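Local coordinates for protein transcriptional regulator (Actinomyces oris, PDB 5V8C) that probably acts as an LCP-family phosphotransferase that mediates glycosylation of a cell wall-anchored surface protein, at residues A[137-142]-A[175-180]. Numbering follows the deposited sequence.
Sequences PVRDAY and GRWVTM
In the small four-stranded antiparallel sheet of this LytR-Cps2A-Psr family protein, Arg139 of strand 138-140 and Trp177 of edge strand 176-178 meet across the intervening strand 170-173. The two strands are not neighbours: 170-173 lies between them and pairs with both, through backbone bonds of Glu170 to Arg139 and of Ile171 to Val178. The nearest CA atoms, those of Arg139 and Trp177, stand 8.5 Å apart, and no hydrogen bond joins the two segments.

Side chains carry most of the contact, with one backbone oxygen, that of Pro137, joining at the ring edge. The Arg139 chain leaves with CG between the backbone N and the carbonyl carbon (chi1 59°), then bends at chi2 and chi3, which lays its length over one face of the indole. Its guanidinium lies nearly parallel to the ring, with planes 14° apart. CZ sits 3.3 Å from the centroid of the five-membered ring and 13° off the normal, a cation-pi stack by both measures. Nearer the backbone, CG lies 3.8 Å from the centroid of the six-membered ring, a CH-pi contact over the same face. At the rim of the six-membered ring Pro137 adds a looser touch, its CB 4.2 Å from Trp177 CH2, while its backbone O approaches the edge at Trp177 CZ3, near the ring plane.

Arg139 NH2 comes within 3.1 Å of Trp177 NE1, but both are donors and the approach is over the guanidinium face, so it belongs to the stack. Glu170 gives Arg139 NH1 a long, weak ion pair and also touches the Trp177 side chain. Cation-pi attraction and flat dispersion contact thus link two non-neighbouring strands at the protein surface, and the near-parallel stack leaves the guanidinium N-H bonds running roughly parallel to the indole face.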
ATOM      1  N   PRO A 137      18.722   8.396 -13.607  1.00 76.21           N
ATOM      2  CA  PRO A 137      18.342   9.661 -12.958  1.00 75.22           C
ATOM      3  C   PRO A 137      16.881  10.015 -13.239  1.00 80.44           C
ATOM      4  O   PRO A 137      16.420   9.869 -14.370  1.00 82.02           O
ATOM      5  CB  PRO A 137      19.303  10.677 -13.574  1.00 77.38           C
ATOM      6  CG  PRO A 137      20.456   9.864 -14.058  1.00 81.74           C
ATOM      7  CD  PRO A 137      19.867   8.588 -14.519  1.00 77.36           C
ATOM      8  N   VAL A 138      16.129  10.358 -12.186  1.00 75.84           N
ATOM      9  CA  VAL A 138      14.712  10.721 -12.258  1.00 74.22           C
ATOM     10  C   VAL A 138      14.519  12.063 -11.596  1.00 79.86           C
ATOM     11  O   VAL A 138      15.158  12.341 -10.591  1.00 79.54           O
ATOM     12  CB  VAL A 138      13.765   9.710 -11.549  1.00 75.99           C
ATOM     13  CG1 VAL A 138      12.620   9.279 -12.453  1.00 74.84           C
ATOM     14  CG2 VAL A 138      14.502   8.523 -10.932  1.00 75.28           C
ATOM     15  N   ARG A 139      13.524  12.813 -12.044  1.00 79.86           N
ATOM     16  CA  ARG A 139      13.129  14.059 -11.390  1.00 81.81           C
ATOM     17  C   ARG A 139      11.622  14.260 -11.511  1.00 89.92           C
ATOM     18  O   ARG A 139      10.967  13.627 -12.350  1.00 89.76           O
ATOM     19  CB  ARG A 139      13.913  15.285 -11.915  1.00 80.87           C
ATOM     20  CG  ARG A 139      13.751  15.517 -13.404  1.00 92.61           C
ATOM     21  CD  ARG A 139      13.683  16.978 -13.765  1.00105.59           C
ATOM     22  NE  ARG A 139      14.990  17.620 -13.656  1.00116.17           N
ATOM     23  CZ  ARG A 139      15.366  18.673 -14.375  1.00125.12           C
ATOM     24  NH1 ARG A 139      14.543  19.199 -15.278  1.00 93.34           N
ATOM     25  NH2 ARG A 139      16.575  19.198 -14.209  1.00114.37           N
ATOM     26  N   ASP A 140      11.077  15.123 -10.659  1.00 88.83           N
ATOM     27  CA  ASP A 140       9.665  15.476 -10.646  1.00 89.86           C
ATOM     28  C   ASP A 140       9.539  16.823  -9.964  1.00 97.07           C
ATOM     29  O   ASP A 140       9.866  16.946  -8.783  1.00 96.73           O
ATOM     30  CB  ASP A 140       8.835  14.406  -9.906  1.00 91.08           C
ATOM     31  CG  ASP A 140       7.351  14.431 -10.212  1.00102.95           C
ATOM     32  OD1 ASP A 140       6.731  15.512 -10.074  1.00105.30           O
ATOM     33  OD2 ASP A 140       6.799  13.365 -10.541  1.00108.76           O
ATOM     34  N   ALA A 141       9.125  17.846 -10.724  1.00 97.41           N
ATOM     35  CA  ALA A 141       8.941  19.207 -10.218  1.00 99.11           C
ATOM     36  C   ALA A 141       7.807  19.260  -9.186  1.00104.87           C
ATOM     37  O   ALA A 141       7.922  19.957  -8.173  1.00105.06           O
ATOM     38  CB  ALA A 141       8.640  20.145 -11.373  1.00100.78           C
ATOM     39  N   TYR A 142       6.729  18.483  -9.436  1.00101.62           N
ATOM     40  CA  TYR A 142       5.547  18.410  -8.575  1.00101.31           C
ATOM     41  C   TYR A 142       5.841  17.810  -7.196  1.00103.40           C
ATOM     42  O   TYR A 142       5.579  18.472  -6.193  1.00105.06           O
ATOM     43  CB  TYR A 142       4.394  17.669  -9.281  1.00101.94           C
ATOM     44  N   GLY A 175      19.590  13.418 -24.208  1.00 88.83           N
ATOM     45  CA  GLY A 175      20.122  14.577 -23.489  1.00 88.55           C
ATOM     46  C   GLY A 175      19.103  15.597 -23.011  1.00 89.00           C
ATOM     47  O   GLY A 175      19.451  16.760 -22.791  1.00 87.96           O
ATOM     48  N   ARG A 176      17.839  15.176 -22.848  1.00 83.87           N
ATOM     49  CA  ARG A 176      16.747  16.074 -22.480  1.00 83.03           C
ATOM     50  C   ARG A 176      15.828  15.488 -21.437  1.00 87.35           C
ATOM     51  O   ARG A 176      15.525  14.299 -21.466  1.00 88.33           O
ATOM     52  CB  ARG A 176      15.921  16.462 -23.733  1.00 82.92           C
ATOM     53  CG  ARG A 176      16.553  17.543 -24.608  1.00 89.57           C
ATOM     54  CD  ARG A 176      15.643  17.917 -25.765  1.00112.39           C
ATOM     55  NE  ARG A 176      16.305  17.759 -27.061  1.00132.80           N
ATOM     56  CZ  ARG A 176      16.226  16.666 -27.816  1.00145.26           C
ATOM     57  NH1 ARG A 176      15.502  15.626 -27.418  1.00133.96           N
ATOM     58  NH2 ARG A 176      16.870  16.605 -28.974  1.00124.11           N
ATOM     59  N   TRP A 177      15.319  16.335 -20.558  1.00 85.48           N
ATOM     60  CA  TRP A 177      14.337  15.922 -19.562  1.00 84.93           C
ATOM     61  C   TRP A 177      12.979  15.768 -20.254  1.00 93.82           C
ATOM     62  O   TRP A 177      12.426  16.732 -20.798  1.00 95.23           O
ATOM     63  CB  TRP A 177      14.292  16.906 -18.388  1.00 82.36           C
ATOM     64  CG  TRP A 177      15.522  16.842 -17.532  1.00 82.81           C
ATOM     65  CD1 TRP A 177      16.503  17.785 -17.422  1.00 86.39           C
ATOM     66  CD2 TRP A 177      15.924  15.744 -16.697  1.00 81.75           C
ATOM     67  NE1 TRP A 177      17.472  17.361 -16.540  1.00 85.40           N
ATOM     68  CE2 TRP A 177      17.127  16.124 -16.059  1.00 85.54           C
ATOM     69  CE3 TRP A 177      15.379  14.477 -16.423  1.00 81.23           C
ATOM     70  CZ2 TRP A 177      17.790  15.284 -15.163  1.00 84.06           C
ATOM     71  CZ3 TRP A 177      16.042  13.645 -15.539  1.00 82.00           C
ATOM     72  CH2 TRP A 177      17.225  14.053 -14.912  1.00 83.26           C
ATOM     73  N   VAL A 178      12.498  14.527 -20.308  1.00 91.10           N
ATOM     74  CA  VAL A 178      11.307  14.163 -21.049  1.00 91.70           C
ATOM     75  C   VAL A 178      10.259  13.455 -20.176  1.00 98.87           C
ATOM     76  O   VAL A 178      10.586  12.584 -19.366  1.00 97.32           O
ATOM     77  CB  VAL A 178      11.739  13.347 -22.300  1.00 95.15           C
ATOM     78  CG1 VAL A 178      11.116  11.957 -22.347  1.00 94.41           C
ATOM     79  CG2 VAL A 178      11.476  14.124 -23.580  1.00 95.89           C
ATOM     80  N   THR A 179       8.998  13.868 -20.334  1.00 99.45           N
ATOM     81  CA  THR A 179       7.857  13.254 -19.665  1.00100.34           C
ATOM     82  C   THR A 179       7.349  12.085 -20.516  1.00108.93           C
ATOM     83  O   THR A 179       7.543  12.056 -21.736  1.00108.81           O
ATOM     84  CB  THR A 179       6.740  14.280 -19.413  1.00106.10           C
ATOM     85  OG1 THR A 179       6.550  15.082 -20.581  1.00108.47           O
ATOM     86  CG2 THR A 179       7.011  15.158 -18.198  1.00102.36           C
ATOM     87  N   MET A 180       6.694  11.129 -19.869  1.00108.87           N
ATOM     88  CA  MET A 180       6.143   9.959 -20.543  1.00110.94           C
ATOM     89  C   MET A 180       4.614   9.885 -20.369  1.00116.06           C
ATOM     90  O   MET A 180       4.030  10.730 -19.678  1.00115.35           O
ATOM     91  CB  MET A 180       6.856   8.673 -20.068  1.00113.44           C
ATOM     92  CG  MET A 180       7.285   8.697 -18.601  1.00116.89           C
ATOM     93  SD  MET A 180       8.225   7.215 -18.153  1.00121.78           S
ATOM     94  CE  MET A 180       8.835   7.680 -16.549  1.00117.18           C
TER